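Card1 endonuclease domain-containing protein (Vibrio cholerae, PDB 1XMX) is of uncharacterised function but probably binds nucleic acid and may cut it, through an endonuclease domain of the PD-(D/E)XK type. Local coordinates at residues M3-I9 / G86-N92; W253-V258 / I307-T311. One frame throughout, in Å; residues are numbered along the deposited sequence.

Contact 1: M3-I9 / G86-N92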
ATOM      1  N   MET A   3      20.673   4.783 -26.693  1.00 27.72           N
ATOM      2  CA  MET A   3      19.635   5.190 -27.616  1.00 24.64           C
ATOM      3  C   MET A   3      18.277   4.579 -27.245  1.00 24.06           C
ATOM      4  O   MET A   3      17.251   4.901 -27.870  1.00 24.05           O
ATOM      5  CB  MET A   3      20.034   4.890 -29.077  1.00 23.45           C
ATOM      6  CG  MET A   3      21.386   5.573 -29.517  1.00 21.17           C
ATOM      7  SD  MET A   3      21.589   7.282 -28.879  1.00 19.07           S
ATOM      8  CE  MET A   3      20.369   8.077 -29.940  1.00 19.22           C
ATOM      9  N   ALA A   4      18.245   3.702 -26.241  1.00 21.75           N
ATOM     10  CA  ALA A   4      16.966   3.050 -25.947  1.00 21.99           C
ATOM     11  C   ALA A   4      16.113   3.950 -25.060  1.00 21.31           C
ATOM     12  O   ALA A   4      16.498   4.276 -23.912  1.00 22.45           O
ATOM     13  CB  ALA A   4      17.172   1.640 -25.282  1.00 20.39           C
ATOM     14  N   ILE A   5      14.928   4.301 -25.525  1.00 21.07           N
ATOM     15  CA  ILE A   5      14.042   5.077 -24.642  1.00 22.51           C
ATOM     16  C   ILE A   5      12.601   4.619 -24.665  1.00 20.69           C
ATOM     17  O   ILE A   5      12.167   3.995 -25.639  1.00 21.06           O
ATOM     18  CB  ILE A   5      14.177   6.602 -24.897  1.00 23.56           C
ATOM     19  CG1 ILE A   5      13.275   7.106 -25.973  1.00 27.02           C
ATOM     20  CG2 ILE A   5      15.536   6.952 -25.392  1.00 24.94           C
ATOM     21  CD1 ILE A   5      13.332   8.672 -25.988  1.00 25.88           C
ATOM     22  N   HIS A   6      11.860   4.895 -23.586  1.00 18.75           N
ATOM     23  CA  HIS A   6      10.406   4.700 -23.557  1.00 18.79           C
ATOM     24  C   HIS A   6       9.639   6.002 -23.849  1.00 19.35           C
ATOM     25  O   HIS A   6      10.138   7.076 -23.564  1.00 17.65           O
ATOM     26  CB  HIS A   6       9.983   4.173 -22.158  1.00 18.73           C
ATOM     27  CG  HIS A   6      10.372   2.748 -21.932  1.00 20.38           C
ATOM     28  ND1 HIS A   6       9.884   1.990 -20.895  1.00 21.27           N
ATOM     29  CD2 HIS A   6      11.174   1.923 -22.654  1.00 20.28           C
ATOM     30  CE1 HIS A   6      10.388   0.772 -20.954  1.00 18.66           C
ATOM     31  NE2 HIS A   6      11.165   0.701 -22.017  1.00 21.68           N
ATOM     32  N   VAL A   7       8.418   5.901 -24.391  1.00 20.43           N
ATOM     33  CA  VAL A   7       7.516   7.023 -24.406  1.00 18.11           C
ATOM     34  C   VAL A   7       6.227   6.564 -23.732  1.00 19.43           C
ATOM     35  O   VAL A   7       5.798   5.451 -23.954  1.00 18.66           O
ATOM     36  CB  VAL A   7       7.254   7.540 -25.826  1.00 20.51           C
ATOM     37  CG1 VAL A   7       6.206   8.700 -25.773  1.00 17.96           C
ATOM     38  CG2 VAL A   7       8.587   8.044 -26.441  1.00 20.13           C
ATOM     39  N   GLY A   8       5.641   7.403 -22.870  1.00 19.28           N
ATOM     40  CA  GLY A   8       4.414   7.016 -22.165  1.00 18.89           C
ATOM     41  C   GLY A   8       3.485   8.183 -22.088  1.00 17.86           C
ATOM     42  O   GLY A   8       3.927   9.317 -22.258  1.00 18.66           O
ATOM     43  N   ILE A   9       2.190   7.922 -21.901  1.00 19.05           N
ATOM     44  CA  ILE A   9       1.198   9.005 -21.874  1.00 20.81           C
ATOM     45  C   ILE A   9       0.737   9.139 -20.420  1.00 21.50           C
ATOM     46  O   ILE A   9       0.230   8.191 -19.839  1.00 20.03           O
ATOM     47  CB  ILE A   9      -0.047   8.754 -22.768  1.00 20.73           C
ATOM     48  CG1 ILE A   9       0.314   8.341 -24.223  1.00 21.66           C
ATOM     49  CG2 ILE A   9      -0.927  10.022 -22.821  1.00 18.48           C
ATOM     50  CD1 ILE A   9       1.065   9.283 -24.876  1.00 24.47           C
ATOM     51  N   GLY A  86      18.058   8.469 -34.358  1.00 25.69           N
ATOM     52  CA  GLY A  86      18.293   7.036 -34.226  1.00 26.19           C
ATOM     53  C   GLY A  86      17.834   6.548 -32.854  1.00 27.17           C
ATOM     54  O   GLY A  86      18.320   5.535 -32.358  1.00 27.16           O
ATOM     55  N   GLU A  87      16.925   7.275 -32.216  1.00 26.00           N
ATOM     56  CA  GLU A  87      16.398   6.826 -30.930  1.00 27.49           C
ATOM     57  C   GLU A  87      15.700   5.457 -31.099  1.00 26.87           C
ATOM     58  O   GLU A  87      14.924   5.237 -32.022  1.00 25.19           O
ATOM     59  CB  GLU A  87      15.380   7.828 -30.356  1.00 29.92           C
ATOM     60  CG  GLU A  87      15.921   9.174 -29.814  1.00 31.49           C
ATOM     61  CD  GLU A  87      17.059   8.989 -28.839  1.00 33.86           C
ATOM     62  OE1 GLU A  87      16.960   8.082 -27.975  1.00 33.94           O
ATOM     63  OE2 GLU A  87      18.076   9.718 -28.963  1.00 34.87           O
ATOM     64  N   GLU A  88      15.960   4.529 -30.201  1.00 27.09           N
ATOM     65  CA  GLU A  88      15.271   3.258 -30.284  1.00 26.81           C
ATOM     66  C   GLU A  88      14.039   3.262 -29.382  1.00 25.90           C
ATOM     67  O   GLU A  88      14.105   2.854 -28.207  1.00 25.28           O
ATOM     68  CB  GLU A  88      16.270   2.129 -30.029  1.00 27.02           C
ATOM     69  CG  GLU A  88      17.342   2.120 -31.165  1.00 31.25           C
ATOM     70  CD  GLU A  88      18.630   1.458 -30.756  1.00 32.23           C
ATOM     71  OE1 GLU A  88      18.664   0.971 -29.602  1.00 32.88           O
ATOM     72  OE2 GLU A  88      19.609   1.427 -31.563  1.00 34.05           O
ATOM     73  N   VAL A  89      12.942   3.795 -29.935  1.00 23.38           N
ATOM     74  CA  VAL A  89      11.738   4.069 -29.193  1.00 23.94           C
ATOM     75  C   VAL A  89      10.916   2.821 -28.885  1.00 23.31           C
ATOM     76  O   VAL A  89      10.757   1.934 -29.721  1.00 23.21           O
ATOM     77  CB  VAL A  89      10.846   5.129 -29.883  1.00 23.72           C
ATOM     78  CG1 VAL A  89       9.558   5.384 -29.081  1.00 21.81           C
ATOM     79  CG2 VAL A  89      11.628   6.410 -30.008  1.00 25.82           C
ATOM     80  N   LYS A  90      10.412   2.763 -27.663  1.00 19.94           N
ATOM     81  CA  LYS A  90       9.423   1.775 -27.305  1.00 20.17           C
ATOM     82  C   LYS A  90       8.275   2.526 -26.665  1.00 20.51           C
ATOM     83  O   LYS A  90       8.462   3.346 -25.739  1.00 19.62           O
ATOM     84  CB  LYS A  90       9.984   0.716 -26.333  1.00 21.18           C
ATOM     85  CG  LYS A  90      11.026  -0.166 -26.929  1.00 24.58           C
ATOM     86  CD  LYS A  90      11.064  -1.493 -26.150  1.00 27.26           C
ATOM     87  CE  LYS A  90      12.457  -2.096 -26.201  1.00 28.13           C
ATOM     88  NZ  LYS A  90      12.672  -3.571 -25.827  1.00 27.90           N
ATOM     89  N   PHE A  91       7.087   2.233 -27.158  1.00 20.23           N
ATOM     90  CA  PHE A  91       5.915   2.956 -26.744  1.00 18.32           C
ATOM     91  C   PHE A  91       5.200   2.083 -25.684  1.00 17.00           C
ATOM     92  O   PHE A  91       4.773   0.944 -25.951  1.00 14.66           O
ATOM     93  CB  PHE A  91       5.004   3.288 -27.932  1.00 18.10           C
ATOM     94  CG  PHE A  91       3.670   3.974 -27.533  1.00 20.84           C
ATOM     95  CD1 PHE A  91       3.624   4.945 -26.513  1.00 20.84           C
ATOM     96  CD2 PHE A  91       2.485   3.661 -28.209  1.00 20.09           C
ATOM     97  CE1 PHE A  91       2.382   5.567 -26.166  1.00 22.13           C
ATOM     98  CE2 PHE A  91       1.291   4.260 -27.892  1.00 20.89           C
ATOM     99  CZ  PHE A  91       1.227   5.235 -26.871  1.00 21.19           C
ATOM    100  N   ASN A  92       5.148   2.625 -24.486  1.00 13.79           N
ATOM    101  CA  ASN A  92       4.385   2.053 -23.415  1.00 16.29           C
ATOM    102  C   ASN A  92       2.951   2.630 -23.488  1.00 17.43           C
ATOM    103  O   ASN A  92       2.714   3.798 -23.160  1.00 16.97           O
ATOM    104  CB  ASN A  92       5.014   2.415 -22.078  1.00 16.29           C
ATOM    105  CG  ASN A  92       4.271   1.779 -20.875  1.00 18.61           C
ATOM    106  OD1 ASN A  92       3.058   1.441 -20.970  1.00 18.32           O
ATOM    107  ND2 ASN A  92       4.976   1.652 -19.731  1.00 16.03           N
TER
HETATM  108  O   HOH W   1       7.476   2.482 -19.012  1.00 15.24           O
HETATM  109  O   HOH W   2       1.070   5.454 -22.011  1.00 20.92           O

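Contact 2: W253-V258 / I307-T311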
ATOM      1  N   TRP A 253      -0.959  -4.238  19.507  1.00 19.94           N
ATOM      2  CA  TRP A 253      -0.619  -5.649  19.346  1.00 18.06           C
ATOM      3  C   TRP A 253      -1.099  -6.266  18.001  1.00 17.79           C
ATOM      4  O   TRP A 253      -0.448  -7.151  17.438  1.00 19.57           O
ATOM      5  CB  TRP A 253      -1.149  -6.483  20.527  1.00 15.85           C
ATOM      6  CG  TRP A 253      -2.620  -6.621  20.574  1.00 15.84           C
ATOM      7  CD1 TRP A 253      -3.479  -5.807  21.230  1.00 16.00           C
ATOM      8  CD2 TRP A 253      -3.434  -7.632  19.928  1.00 15.76           C
ATOM      9  NE1 TRP A 253      -4.763  -6.236  21.049  1.00 16.60           N
ATOM     10  CE2 TRP A 253      -4.771  -7.345  20.252  1.00 15.69           C
ATOM     11  CE3 TRP A 253      -3.153  -8.757  19.139  1.00 15.76           C
ATOM     12  CZ2 TRP A 253      -5.822  -8.136  19.837  1.00 16.28           C
ATOM     13  CZ3 TRP A 253      -4.209  -9.536  18.693  1.00 15.11           C
ATOM     14  CH2 TRP A 253      -5.519  -9.232  19.044  1.00 15.27           C
ATOM     15  N   LEU A 254      -2.258  -5.834  17.517  1.00 18.77           N
ATOM     16  CA  LEU A 254      -2.899  -6.491  16.380  1.00 18.97           C
ATOM     17  C   LEU A 254      -2.227  -6.064  15.085  1.00 18.65           C
ATOM     18  O   LEU A 254      -2.059  -6.860  14.168  1.00 21.10           O
ATOM     19  CB  LEU A 254      -4.380  -6.141  16.337  1.00 17.27           C
ATOM     20  CG  LEU A 254      -5.098  -6.735  15.127  1.00 17.70           C
ATOM     21  CD1 LEU A 254      -5.066  -8.291  15.065  1.00 15.48           C
ATOM     22  CD2 LEU A 254      -6.530  -6.235  15.137  1.00 19.17           C
ATOM     23  N   GLU A 255      -1.833  -4.808  14.999  1.00 17.78           N
ATOM     24  CA  GLU A 255      -1.143  -4.320  13.780  1.00 19.98           C
ATOM     25  C   GLU A 255       0.307  -4.853  13.771  1.00 18.68           C
ATOM     26  O   GLU A 255       0.872  -5.090  12.729  1.00 18.89           O
ATOM     27  CB  GLU A 255      -1.179  -2.798  13.690  1.00 18.52           C
ATOM     28  CG  GLU A 255      -0.600  -2.090  14.949  1.00 22.61           C
ATOM     29  CD  GLU A 255      -0.792  -0.581  14.925  1.00 24.32           C
ATOM     30  OE1 GLU A 255      -1.642  -0.066  14.167  1.00 29.72           O
ATOM     31  OE2 GLU A 255      -0.120   0.122  15.676  1.00 27.50           O
ATOM     32  N   THR A 256       0.922  -4.933  14.937  1.00 17.84           N
ATOM     33  CA  THR A 256       2.228  -5.542  15.083  1.00 18.55           C
ATOM     34  C   THR A 256       2.255  -7.003  14.639  1.00 17.16           C
ATOM     35  O   THR A 256       3.194  -7.415  13.962  1.00 18.44           O
ATOM     36  CB  THR A 256       2.669  -5.487  16.567  1.00 20.11           C
ATOM     37  OG1 THR A 256       2.740  -4.120  16.981  1.00 21.05           O
ATOM     38  CG2 THR A 256       4.060  -6.083  16.722  1.00 21.84           C
ATOM     39  N   LEU A 257       1.251  -7.781  15.070  1.00 15.67           N
ATOM     40  CA  LEU A 257       1.027  -9.170  14.651  1.00 16.22           C
ATOM     41  C   LEU A 257       0.801  -9.261  13.118  1.00 16.01           C
ATOM     42  O   LEU A 257       1.391 -10.107  12.425  1.00 14.17           O
ATOM     43  CB  LEU A 257      -0.189  -9.760  15.390  1.00 17.17           C
ATOM     44  CG  LEU A 257      -0.641 -11.136  14.863  1.00 19.26           C
ATOM     45  CD1 LEU A 257       0.339 -12.265  15.177  1.00 16.29           C
ATOM     46  CD2 LEU A 257      -2.040 -11.417  15.396  1.00 19.22           C
ATOM     47  N   VAL A 258      -0.050  -8.384  12.586  1.00 16.69           N
ATOM     48  CA  VAL A 258      -0.292  -8.410  11.163  1.00 16.47           C
ATOM     49  C   VAL A 258       0.994  -8.064  10.396  1.00 17.89           C
ATOM     50  O   VAL A 258       1.329  -8.714   9.414  1.00 20.08           O
ATOM     51  CB  VAL A 258      -1.394  -7.453  10.718  1.00 16.90           C
ATOM     52  CG1 VAL A 258      -1.423  -7.401   9.141  1.00 13.71           C
ATOM     53  CG2 VAL A 258      -2.759  -7.876  11.348  1.00 15.46           C
ATOM     54  N   ILE A 307      -3.805  -2.309   4.916  1.00 20.41           N
ATOM     55  CA  ILE A 307      -4.546  -3.039   5.926  1.00 20.84           C
ATOM     56  C   ILE A 307      -4.780  -2.102   7.114  1.00 22.82           C
ATOM     57  O   ILE A 307      -3.803  -1.556   7.693  1.00 20.69           O
ATOM     58  CB  ILE A 307      -3.765  -4.284   6.374  1.00 19.57           C
ATOM     59  CG1 ILE A 307      -3.441  -5.157   5.169  1.00 18.57           C
ATOM     60  CG2 ILE A 307      -4.599  -5.089   7.443  1.00 18.41           C
ATOM     61  CD1 ILE A 307      -2.431  -6.271   5.469  1.00 18.01           C
ATOM     62  N   GLU A 308      -6.060  -1.891   7.431  1.00 21.55           N
ATOM     63  CA  GLU A 308      -6.435  -1.191   8.640  1.00 22.59           C
ATOM     64  C   GLU A 308      -6.701  -2.268   9.683  1.00 22.51           C
ATOM     65  O   GLU A 308      -7.432  -3.235   9.400  1.00 21.50           O
ATOM     66  CB  GLU A 308      -7.745  -0.430   8.460  1.00 26.36           C
ATOM     67  CG  GLU A 308      -8.029   0.515   9.641  1.00 32.07           C
ATOM     68  CD  GLU A 308      -9.130   1.509   9.354  1.00 36.39           C
ATOM     69  OE1 GLU A 308      -9.512   1.644   8.172  1.00 38.32           O
ATOM     70  OE2 GLU A 308      -9.633   2.157  10.314  1.00 38.96           O
ATOM     71  N   CYS A 309      -6.094  -2.112  10.858  1.00 21.71           N
ATOM     72  CA  CYS A 309      -6.418  -2.939  12.040  1.00 25.08           C
ATOM     73  C   CYS A 309      -7.320  -2.182  13.046  1.00 25.01           C
ATOM     74  O   CYS A 309      -7.023  -1.053  13.406  1.00 27.97           O
ATOM     75  CB  CYS A 309      -5.143  -3.454  12.700  1.00 21.66           C
ATOM     76  SG  CYS A 309      -4.131  -4.321  11.484  1.00 26.46           S
ATOM     77  N   LYS A 310      -8.459  -2.770  13.391  1.00 24.62           N
ATOM     78  CA  LYS A 310      -9.275  -2.299  14.502  1.00 27.66           C
ATOM     79  C   LYS A 310      -9.295  -3.330  15.641  1.00 27.88           C
ATOM     80  O   LYS A 310      -9.438  -4.544  15.419  1.00 23.66           O
ATOM     81  CB  LYS A 310     -10.700  -1.956  14.067  1.00 28.20           C
ATOM     82  CG  LYS A 310     -10.788  -0.660  13.236  1.00 29.49           C
ATOM     83  CD  LYS A 310     -12.233  -0.352  12.854  1.00 29.09           C
ATOM     84  CE  LYS A 310     -13.051   0.215  13.999  1.00 30.02           C
ATOM     85  NZ  LYS A 310     -12.167   1.128  14.825  1.00 30.25           N
ATOM     86  N   THR A 311      -9.084  -2.821  16.857  1.00 30.07           N
ATOM     87  CA  THR A 311      -9.296  -3.589  18.096  1.00 31.83           C
ATOM     88  C   THR A 311     -10.616  -3.207  18.839  1.00 32.61           C
ATOM     89  O   THR A 311     -11.033  -3.923  19.734  1.00 30.24           O
ATOM     90  CB  THR A 311      -8.125  -3.406  19.058  1.00 31.95           C
ATOM     91  OG1 THR A 311      -7.957  -2.006  19.269  1.00 33.41           O
ATOM     92  CG2 THR A 311      -6.812  -3.991  18.500  1.00 29.77           C
TER
HETATM   93  O   HOH W   3      -4.821  -0.643  15.109  1.00 32.69           O

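Contact 1: M3-I9 / G86-N92
Met3, Ile5 and Val7 exchange backbone hydrogen bonds with Glu88, Lys90 and Asn92 in a parallel ladder that forms the middle of a Rossmann-like sheet, with strands 4-9 and 88-92 side by side in the classic 3-2-1-4-5 order. The ladder opens with Glu88 N donating to Met3 O at 2.7 Å. Ile5 N to Glu88 O is longer, at 3.2 Å. Lys90 N to Ile5 O and Val7 N to Lys90 O continue the pattern, and Asn92 N reaches Val7 O at 2.9 Å. The alternate residues His6 and Gly8 spend their backbone bonds on strand 30-35, so strand 4-9 is held from two sides.

The apolar contacts lie on the face of Val7, Val89 and Phe91, which helix 98-110 packs against. Val7 CG2 meets Val89 CG1 at 3.9 Å. With CG anti to the backbone N (chi1 176°), the Phe91 ring reaches across to strand 4-9; Ile9 CG1 then sits in the ring plane, 4.0 Å from Phe91 CE1, and Phe108 meets the same ring edge-to-face.

Polar groups gather on the face of His6 and Asn92, beside helix 15-22. One water lies in the plane of the imidazole, bonded to His6 ND1, and accepts from Asn92 ND2 at 2.7 Å. Asn92 is further fixed by Ser94 OG at OD1 and by Arg16 O at ND2. Beyond Val7 the direct ladder stops, and a second water takes over: it accepts from Ile9 N at 2.7 Å and donates to Asn92 O at 2.6 Å.

Contact 2: W253-V258 / I307-T311
Cys309 O takes a hydrogen bond from a water 2.8 Å away, and the same water leans weakly toward Glu255 OE1; it has more acceptors nearby than protons to give, and the Glu255 arm of this bridge is weak. The firmer partner of the Glu255 carboxylate is Asn278, at OE2.

The rest is mainly apolar packing of helix on strand, the axes of segments 253-258 and 307-310 meeting at 144°. Cys309 is central. Its SG lies beside the helix backbone, 3.8 Å from Glu255 CA, and touches Val258 CG2 at 3.8 Å, while Leu254 CD2 rests 3.9 Å from Cys309 CB. Leu254 gets there with CG anti to its own N (chi1 177°). One turn on, the Val258 and Ile307 side chains cross, CG1 of the one 4.0 Å from CD1 of the other. At the other end, Thr311 CG2 is 3.9 Å from Leu254 CB and 4.0 Å from Trp253 NE1.

The strand's apolar side thus packs on the helix, while Glu308 and Lys310 leave from the other. With Asp295 of neighbouring strand 288-300, which accepts from Cys309 N, they are consistent with the Asp...Glu-X-Lys signature of PD-(D/E)XK nucleases.

Overall arrangement
Contact 1 and contact 2 belong to separate parts of an elongated chain, on opposite sides of its centre: their centres are 44 Å apart and their nearest atoms about 26 Å. They also follow one another in sequence, contact 1 closing before contact 2 opens. The first builds the parallel core of the Rossmann-like N-terminal sheet, the second the helix-on-sheet core of the predicted endonuclease domain. The bound magnesium lies on the side of contact 1, about 10 Å from the side chain of Ile9, and so does not mark the nuclease motif. A glycerol, probably from the crystallisation liquor, sits about 3 Å from the side chain of Lys90.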